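PDB 1YZ4: dual specificity phosphatase-like 15 isoform a from Homo sapiens, which hydrolyses phosphotyrosine, phosphoserine and phosphothreonine in proteins, the chain here being the catalytic domain of this dual-specificity phosphatase. Local coordinates for residues A[56-61]-A[67-72]; A[95-100]-A[132-137]; A[100-105]-A[119-124]. The protein carries 1 engineered substitution. All blocks are in the same frame, centred on the assembly; numbering follows the deposited sequence.

In the fold
All three contacts lie in the phosphatase catalytic domain; contact 2 lies at the phosphate site, with contact 1 against it and contact 3 further along helix 97-110. In contact 2 the Arg97 side chain lies about 4 Å from that of Ser91, the engineered residue at the predicted phosphocysteine position. Contact 1, its centre 10 Å from that of contact 2, adjoins it through Val58 O, which accepts a hydrogen bond of 2.8 Å from Arg97 NH1. Thr100 is common to contacts 2 and 3, whose centres are also 10 Å apart, because both use helix 97-110. Contacts 1 and 3 are 16 Å apart between centres, yet Phe70 of 67-72 packs on Thr100 and Ala104.

Contact 1 (A[56-61]-A[67-72]); sequences IPVADT and KKHFKE
The crossing from strand 52-56 of the central sheet to helix 70-82 folds back on itself here: Ile56 and Val58 meet the imidazole of His69, just where the chain enters the helix. Ile56 does most of the work. Its CG2 methyl sits over one face of the ring, 4.1 Å from the centroid of His69 and 17° off the ring normal, a CH-pi contact displaced toward the rim at CG and CD2. With chi1 at -59°, CG2 stands anti to the backbone N while the CG1 arm swings off beside that nitrogen, and this second branch brings CD1 to 3.6 Å from His69 CD2. The same CD1 methyl also comes within 4.2 Å of Glu72 CD, three residues further on, touching the carbon of the carboxylate.

Strand 52-56 is an outermost strand of the chain's mixed sheet, hydrogen-bonded through Ile56 to Ser39 of strand 36-40. Just after it, Pro57 is the centre of an inverse gamma turn, with a weak bond of 3.0 Å from Val58 N to Ile56 O. The turn is followed by Val58, whose CG2 approaches His69 CE1 obliquely at 4.0 Å. Ile56 and Val58 thus touch different parts of one ring, and both side chains run past the imidazole in the sense opposite to its own. No hydrogen bond joins the two segments. Val58 also packs on Val64, Ile66 and Ile40.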
# COMPACT_ATOMS: atom_id res chain seq x y z
N ILE A 56 6.51 -4.88 -7.97
CA ILE A 56 6.81 -3.49 -8.31
C ILE A 56 8.29 -3.27 -7.97
O ILE A 56 8.63 -2.98 -6.82
CB ILE A 56 5.93 -2.52 -7.51
CG1 ILE A 56 4.45 -2.79 -7.79
CG2 ILE A 56 6.28 -1.08 -7.87
CD1 ILE A 56 4.03 -2.59 -9.26
N PRO A 57 9.18 -3.41 -8.96
CA PRO A 57 10.63 -3.26 -8.84
C PRO A 57 11.08 -1.81 -8.74
O PRO A 57 11.57 -1.24 -9.72
CB PRO A 57 11.15 -3.93 -10.10
CG PRO A 57 10.12 -3.47 -11.11
CD PRO A 57 8.80 -3.65 -10.37
N VAL A 58 10.93 -1.22 -7.57
CA VAL A 58 11.29 0.18 -7.37
C VAL A 58 12.14 0.38 -6.12
O VAL A 58 11.86 -0.20 -5.07
CB VAL A 58 10.01 1.04 -7.27
CG1 VAL A 58 10.34 2.42 -6.75
CG2 VAL A 58 9.36 1.14 -8.64
N ALA A 59 13.16 1.20 -6.25
CA ALA A 59 14.05 1.50 -5.13
C ALA A 59 13.52 2.69 -4.34
O ALA A 59 12.67 3.45 -4.83
CB ALA A 59 15.46 1.81 -5.66
N ASP A 60 13.99 2.86 -3.11
CA ASP A 60 13.55 3.99 -2.30
C ASP A 60 14.43 5.22 -2.46
O ASP A 60 15.34 5.44 -1.65
CB ASP A 60 13.47 3.61 -0.82
CG ASP A 60 12.89 4.73 0.03
OD1 ASP A 60 12.06 5.48 -0.53
OD2 ASP A 60 13.24 4.86 1.23
N THR A 61 14.19 5.99 -3.51
CA THR A 61 14.93 7.23 -3.76
C THR A 61 13.90 8.23 -4.26
O THR A 61 12.99 7.88 -5.01
CB THR A 61 16.04 7.06 -4.83
OG1 THR A 61 15.52 7.36 -6.13
CG2 THR A 61 16.58 5.64 -4.82
N LYS A 67 4.90 6.89 -8.97
CA LYS A 67 3.58 7.35 -9.39
C LYS A 67 3.13 6.63 -10.64
O LYS A 67 1.94 6.58 -10.94
CB LYS A 67 3.58 8.87 -9.62
CG LYS A 67 4.29 9.35 -10.87
CD LYS A 67 4.45 10.87 -10.83
CE LYS A 67 5.03 11.45 -12.12
NZ LYS A 67 4.02 11.50 -13.22
N LYS A 68 4.09 6.07 -11.38
CA LYS A 68 3.75 5.35 -12.59
C LYS A 68 3.08 4.01 -12.27
O LYS A 68 2.52 3.38 -13.16
CB LYS A 68 5.00 5.12 -13.45
CG LYS A 68 5.51 6.39 -14.14
CD LYS A 68 6.78 6.12 -14.95
CE LYS A 68 7.35 7.40 -15.56
NZ LYS A 68 8.66 7.13 -16.23
N HIS A 69 3.14 3.59 -11.01
CA HIS A 69 2.53 2.33 -10.62
C HIS A 69 1.29 2.50 -9.73
O HIS A 69 0.69 1.51 -9.31
CB HIS A 69 3.55 1.44 -9.91
CG HIS A 69 4.73 1.08 -10.76
ND1 HIS A 69 5.84 1.89 -10.87
CD2 HIS A 69 4.97 -0.00 -11.54
CE1 HIS A 69 6.72 1.32 -11.68
NE2 HIS A 69 6.21 0.17 -12.11
N PHE A 70 0.91 3.74 -9.46
CA PHE A 70 -0.25 4.03 -8.63
C PHE A 70 -1.55 3.40 -9.14
O PHE A 70 -2.27 2.75 -8.38
CB PHE A 70 -0.47 5.55 -8.51
CG PHE A 70 0.52 6.24 -7.60
CD1 PHE A 70 1.53 5.53 -6.96
CD2 PHE A 70 0.40 7.61 -7.35
CE1 PHE A 70 2.42 6.17 -6.10
CE2 PHE A 70 1.29 8.26 -6.49
CZ PHE A 70 2.30 7.53 -5.86
N LYS A 71 -1.85 3.61 -10.42
CA LYS A 71 -3.08 3.09 -11.00
C LYS A 71 -3.21 1.58 -10.85
O LYS A 71 -4.19 1.08 -10.31
CB LYS A 71 -3.16 3.46 -12.49
CG LYS A 71 -4.47 3.04 -13.13
CD LYS A 71 -4.44 3.13 -14.66
CE LYS A 71 -4.22 4.55 -15.15
NZ LYS A 71 -4.25 4.61 -16.65
N GLU A 72 -2.21 0.86 -11.33
CA GLU A 72 -2.24 -0.59 -11.25
C GLU A 72 -2.29 -1.11 -9.81
O GLU A 72 -2.99 -2.08 -9.54
CB GLU A 72 -1.04 -1.17 -12.01
CG GLU A 72 0.32 -0.86 -11.39
CD GLU A 72 1.46 -1.18 -12.33
OE1 GLU A 72 1.55 -2.34 -12.80
OE2 GLU A 72 2.28 -0.28 -12.60

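Contact 2 (A[95-100]-A[132-137]); sequences ISRSTT and PGFRQQ. With BOG (octyl beta-D-glucopyranoside), chain C; SO4 (sulfate ion), chain D.
Arg97 and Phe134 lie side by side and point the same way, their guanidinium and phenyl planes only 24° apart, where the phosphatase P-loop runs into helix 97-110 and meets the first turn of helix 132-143. The touch is edge-on: Arg97 CG comes near the plane of the phenyl ring, 3.7 Å from Phe134 CE2. Thr100 instead crosses Phe134 at about a right angle. Its OG1 reaches CD2 of Phe134 obliquely at 3.3 Å, and its CG2 methyl packs on the Phe134 CB.

Beyond the ring, the arginine chain bends at chi3 (-59°) and turns its nitrogens onto the sulfate, which occupies the place expected of a substrate phosphate. Arg97 NE gives a 2.7 Å bond to sulfate O2, and Arg97 NH2 one of 2.9 Å to O1. O2 also takes the backbone N of Arg97. Ser96 N points almost straight at O4, 3.0 Å away with an N-H...O angle of 174°, while Ile95 N binds O3. Ser91 OG, of the engineered residue, and Ala93 N also bind the sulfate. In the guanidinium plane, NH2 also binds O4 of the octyl glucoside.

Ser96 O, at the helix start, receives two bonds from Thr100 on opposite faces of its carbonyl plane, one from N at 3.0 Å and one from OG1 at 2.5 Å.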
# COMPACT_ATOMS: atom_id res chain seq x y z
N ILE A 95 9.00 1.65 5.61
CA ILE A 95 8.95 3.08 5.87
C ILE A 95 8.34 3.98 4.81
O ILE A 95 7.31 4.62 5.06
CB ILE A 95 10.36 3.66 6.19
CG1 ILE A 95 10.96 2.95 7.41
CG2 ILE A 95 10.25 5.17 6.44
CD1 ILE A 95 12.35 3.46 7.80
N SER A 96 8.95 4.05 3.63
CA SER A 96 8.45 4.96 2.61
C SER A 96 7.75 4.43 1.36
O SER A 96 6.70 4.96 1.00
CB SER A 96 9.56 5.92 2.19
OG SER A 96 10.46 5.30 1.31
N ARG A 97 8.31 3.41 0.70
CA ARG A 97 7.70 2.86 -0.52
C ARG A 97 6.29 2.27 -0.38
O ARG A 97 5.38 2.64 -1.13
CB ARG A 97 8.63 1.80 -1.14
CG ARG A 97 9.81 2.38 -1.91
CD ARG A 97 10.80 1.31 -2.35
NE ARG A 97 11.35 0.56 -1.23
CZ ARG A 97 12.38 -0.28 -1.33
NH1 ARG A 97 12.97 -0.49 -2.49
NH2 ARG A 97 12.83 -0.93 -0.26
N SER A 98 6.10 1.34 0.55
CA SER A 98 4.79 0.74 0.74
C SER A 98 3.80 1.79 1.24
O SER A 98 2.62 1.77 0.89
CB SER A 98 4.88 -0.41 1.76
OG SER A 98 5.35 0.06 3.02
N THR A 99 4.31 2.71 2.05
CA THR A 99 3.50 3.77 2.62
C THR A 99 2.93 4.68 1.53
O THR A 99 1.77 5.08 1.58
CB THR A 99 4.35 4.61 3.59
OG1 THR A 99 4.94 3.74 4.57
CG2 THR A 99 3.49 5.64 4.31
N THR A 100 3.76 4.98 0.54
CA THR A 100 3.37 5.84 -0.57
C THR A 100 2.22 5.22 -1.38
O THR A 100 1.25 5.90 -1.72
CB THR A 100 4.58 6.08 -1.50
OG1 THR A 100 5.71 6.51 -0.72
CG2 THR A 100 4.27 7.13 -2.55
N PRO A 132 10.88 12.48 0.58
CA PRO A 132 10.50 13.78 0.01
C PRO A 132 9.96 13.74 -1.42
O PRO A 132 8.97 14.41 -1.74
CB PRO A 132 11.79 14.59 0.12
CG PRO A 132 12.40 14.05 1.36
CD PRO A 132 12.22 12.56 1.18
N GLY A 133 10.60 12.95 -2.28
CA GLY A 133 10.16 12.86 -3.66
C GLY A 133 8.81 12.18 -3.83
O GLY A 133 8.01 12.58 -4.68
N PHE A 134 8.56 11.16 -3.02
CA PHE A 134 7.29 10.45 -3.11
C PHE A 134 6.14 11.32 -2.59
O PHE A 134 5.00 11.17 -3.01
CB PHE A 134 7.34 9.14 -2.31
CG PHE A 134 8.30 8.13 -2.88
CD1 PHE A 134 8.90 8.33 -4.12
CD2 PHE A 134 8.59 6.96 -2.18
CE1 PHE A 134 9.77 7.39 -4.66
CE2 PHE A 134 9.46 6.01 -2.70
CZ PHE A 134 10.05 6.22 -3.95
N ARG A 135 6.46 12.22 -1.67
CA ARG A 135 5.44 13.10 -1.11
C ARG A 135 4.96 14.08 -2.18
O ARG A 135 3.77 14.40 -2.25
CB ARG A 135 6.01 13.81 0.13
CG ARG A 135 6.54 12.79 1.15
CD ARG A 135 7.32 13.39 2.30
NE ARG A 135 6.47 13.94 3.34
CZ ARG A 135 6.40 13.49 4.59
NH1 ARG A 135 7.14 12.46 4.97
NH2 ARG A 135 5.61 14.09 5.46
N GLN A 136 5.88 14.52 -3.04
CA GLN A 136 5.55 15.45 -4.12
C GLN A 136 4.68 14.72 -5.13
O GLN A 136 3.70 15.26 -5.63
CB GLN A 136 6.82 15.95 -4.81
CG GLN A 136 7.69 16.83 -3.93
CD GLN A 136 8.88 17.41 -4.67
OE1 GLN A 136 9.81 16.69 -5.04
NE2 GLN A 136 8.86 18.72 -4.88
N GLN A 137 5.07 13.48 -5.42
CA GLN A 137 4.33 12.65 -6.35
C GLN A 137 2.94 12.41 -5.78
O GLN A 137 1.96 12.31 -6.53
CB GLN A 137 5.06 11.32 -6.58
CG GLN A 137 6.37 11.48 -7.34
CD GLN A 137 7.06 10.16 -7.63
OE1 GLN A 137 6.44 9.21 -8.10
NE2 GLN A 137 8.36 10.11 -7.37
C1 BOG C . 18.59 -3.16 1.66
O1 BOG C . 19.91 -3.15 2.23
C2 BOG C . 18.03 -1.71 1.65
O2 BOG C . 17.95 -1.21 2.97
C3 BOG C . 16.63 -1.71 1.02
O3 BOG C . 16.12 -0.40 0.99
C4 BOG C . 16.76 -2.25 -0.40
O4 BOG C . 15.48 -2.26 -1.00
C5 BOG C . 17.34 -3.69 -0.37
O5 BOG C . 18.63 -3.66 0.29
C6 BOG C . 17.51 -4.23 -1.79
O6 BOG C . 18.16 -5.49 -1.77
C1' BOG C . 20.39 -4.43 2.67
C2' BOG C . 21.01 -4.18 4.03
C3' BOG C . 19.92 -4.14 5.08
C4' BOG C . 20.43 -3.86 6.48
C5' BOG C . 19.28 -3.83 7.50
C6' BOG C . 18.10 -2.97 7.05
C7' BOG C . 17.01 -2.99 8.09
C8' BOG C . 15.85 -2.15 7.64
S SO4 D . 10.99 1.11 2.46
O1 SO4 D . 12.10 0.17 2.36
O2 SO4 D . 10.61 1.57 1.13
O3 SO4 D . 9.86 0.48 3.10
O4 SO4 D . 11.36 2.27 3.26

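Contact 3 (A[100-105]-A[119-124]); sequences TIVTAY and EAIKAT
Ile121 carries the whole contact from its side, reaching out of helix 114-123 to Val102 and Thr103 on helix 97-110. Its side chain is extended, with CD1 anti to CA (chi2 -180°), so that the terminal methyl is the part that arrives. CD1 lies 3.4 Å from Thr103 OG1 and 4.0 Å from Thr103 CA, the two side chains crossing at a slant. Toward Val102 the meeting is tip to tip, CD1 standing 4.2 Å from Val102 CG2. Leu17 of strand 15-18 touches both Val102 and Ile121, so the two helices share this spot against the sheet.

Three residues on, Thr124 turns back to Ile121: its N (2.9 Å) and its OG1 (3.0 Å) both bind Ile121 O from the same face of the carbonyl plane, OG1 tilted 20° from that plane.

Thr103 OG1 is hydrogen-bonded to Thr99 O within its own helix, which lets a hydroxyl oxygen sit beside a methyl in a buried place. No hydrogen bond crosses between the segments, so the attraction is probably mostly van der Waals packing of the Ile121 methyl.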
# COMPACT_ATOMS: atom_id res chain seq x y z
N THR A 100 3.76 4.98 0.54
CA THR A 100 3.37 5.84 -0.57
C THR A 100 2.22 5.22 -1.38
O THR A 100 1.25 5.90 -1.72
CB THR A 100 4.58 6.08 -1.50
OG1 THR A 100 5.71 6.51 -0.72
CG2 THR A 100 4.27 7.13 -2.55
N ILE A 101 2.36 3.94 -1.69
CA ILE A 101 1.33 3.24 -2.45
C ILE A 101 0.01 3.19 -1.67
O ILE A 101 -1.05 3.47 -2.23
CB ILE A 101 1.80 1.79 -2.82
CG1 ILE A 101 2.76 1.84 -4.01
CG2 ILE A 101 0.62 0.92 -3.20
CD1 ILE A 101 4.04 2.58 -3.73
N VAL A 102 0.06 2.85 -0.39
CA VAL A 102 -1.17 2.78 0.40
C VAL A 102 -1.84 4.15 0.58
O VAL A 102 -3.08 4.25 0.58
CB VAL A 102 -0.92 2.13 1.79
CG1 VAL A 102 0.29 2.74 2.44
CG2 VAL A 102 -2.14 2.33 2.69
N THR A 103 -1.03 5.20 0.73
CA THR A 103 -1.57 6.55 0.91
C THR A 103 -2.35 6.94 -0.33
O THR A 103 -3.47 7.47 -0.25
CB THR A 103 -0.43 7.58 1.17
OG1 THR A 103 0.23 7.24 2.39
CG2 THR A 103 -0.99 9.00 1.33
N ALA A 104 -1.77 6.66 -1.49
CA ALA A 104 -2.41 6.97 -2.76
C ALA A 104 -3.75 6.25 -2.84
O ALA A 104 -4.74 6.81 -3.31
CB ALA A 104 -1.51 6.53 -3.89
N TYR A 105 -3.79 5.00 -2.37
CA TYR A 105 -5.03 4.23 -2.40
C TYR A 105 -6.10 4.86 -1.52
O TYR A 105 -7.24 5.05 -1.95
CB TYR A 105 -4.79 2.82 -1.89
CG TYR A 105 -6.06 2.00 -1.91
CD1 TYR A 105 -6.59 1.54 -3.11
CD2 TYR A 105 -6.75 1.73 -0.73
CE1 TYR A 105 -7.79 0.83 -3.14
CE2 TYR A 105 -7.96 1.01 -0.75
CZ TYR A 105 -8.46 0.57 -1.97
OH TYR A 105 -9.64 -0.13 -2.01
N GLU A 119 -1.07 11.38 7.96
CA GLU A 119 -1.20 11.60 9.39
C GLU A 119 -2.10 10.55 10.02
O GLU A 119 -1.88 10.11 11.15
CB GLU A 119 -1.76 13.00 9.66
CG GLU A 119 -1.98 13.34 11.13
CD GLU A 119 -2.46 14.77 11.35
OE1 GLU A 119 -2.78 15.13 12.50
OE2 GLU A 119 -2.53 15.53 10.36
N ALA A 120 -3.13 10.14 9.27
CA ALA A 120 -4.05 9.14 9.78
C ALA A 120 -3.35 7.78 9.81
O ALA A 120 -3.55 6.98 10.72
CB ALA A 120 -5.29 9.07 8.89
N ILE A 121 -2.50 7.54 8.81
CA ILE A 121 -1.76 6.29 8.76
C ILE A 121 -0.74 6.23 9.89
O ILE A 121 -0.57 5.19 10.53
CB ILE A 121 -1.07 6.12 7.39
CG1 ILE A 121 -2.13 5.99 6.29
CG2 ILE A 121 -0.18 4.88 7.38
CD1 ILE A 121 -1.58 5.81 4.89
N LYS A 122 -0.08 7.36 10.15
CA LYS A 122 0.92 7.44 11.22
C LYS A 122 0.34 7.05 12.58
O LYS A 122 1.03 6.47 13.42
CB LYS A 122 1.52 8.85 11.31
CG LYS A 122 2.59 9.19 10.26
CD LYS A 122 3.09 10.62 10.45
CE LYS A 122 4.39 10.90 9.69
NZ LYS A 122 5.55 10.10 10.22
N ALA A 123 -0.93 7.36 12.79
CA ALA A 123 -1.59 7.03 14.05
C ALA A 123 -1.54 5.53 14.33
O ALA A 123 -1.48 5.12 15.48
CB ALA A 123 -3.05 7.51 14.02
N THR A 124 -1.55 4.73 13.27
CA THR A 124 -1.51 3.28 13.40
C THR A 124 -0.18 2.70 12.92
O THR A 124 -0.06 1.49 12.71
CB THR A 124 -2.62 2.62 12.56
OG1 THR A 124 -2.38 2.86 11.17
CG2 THR A 124 -3.98 3.19 12.95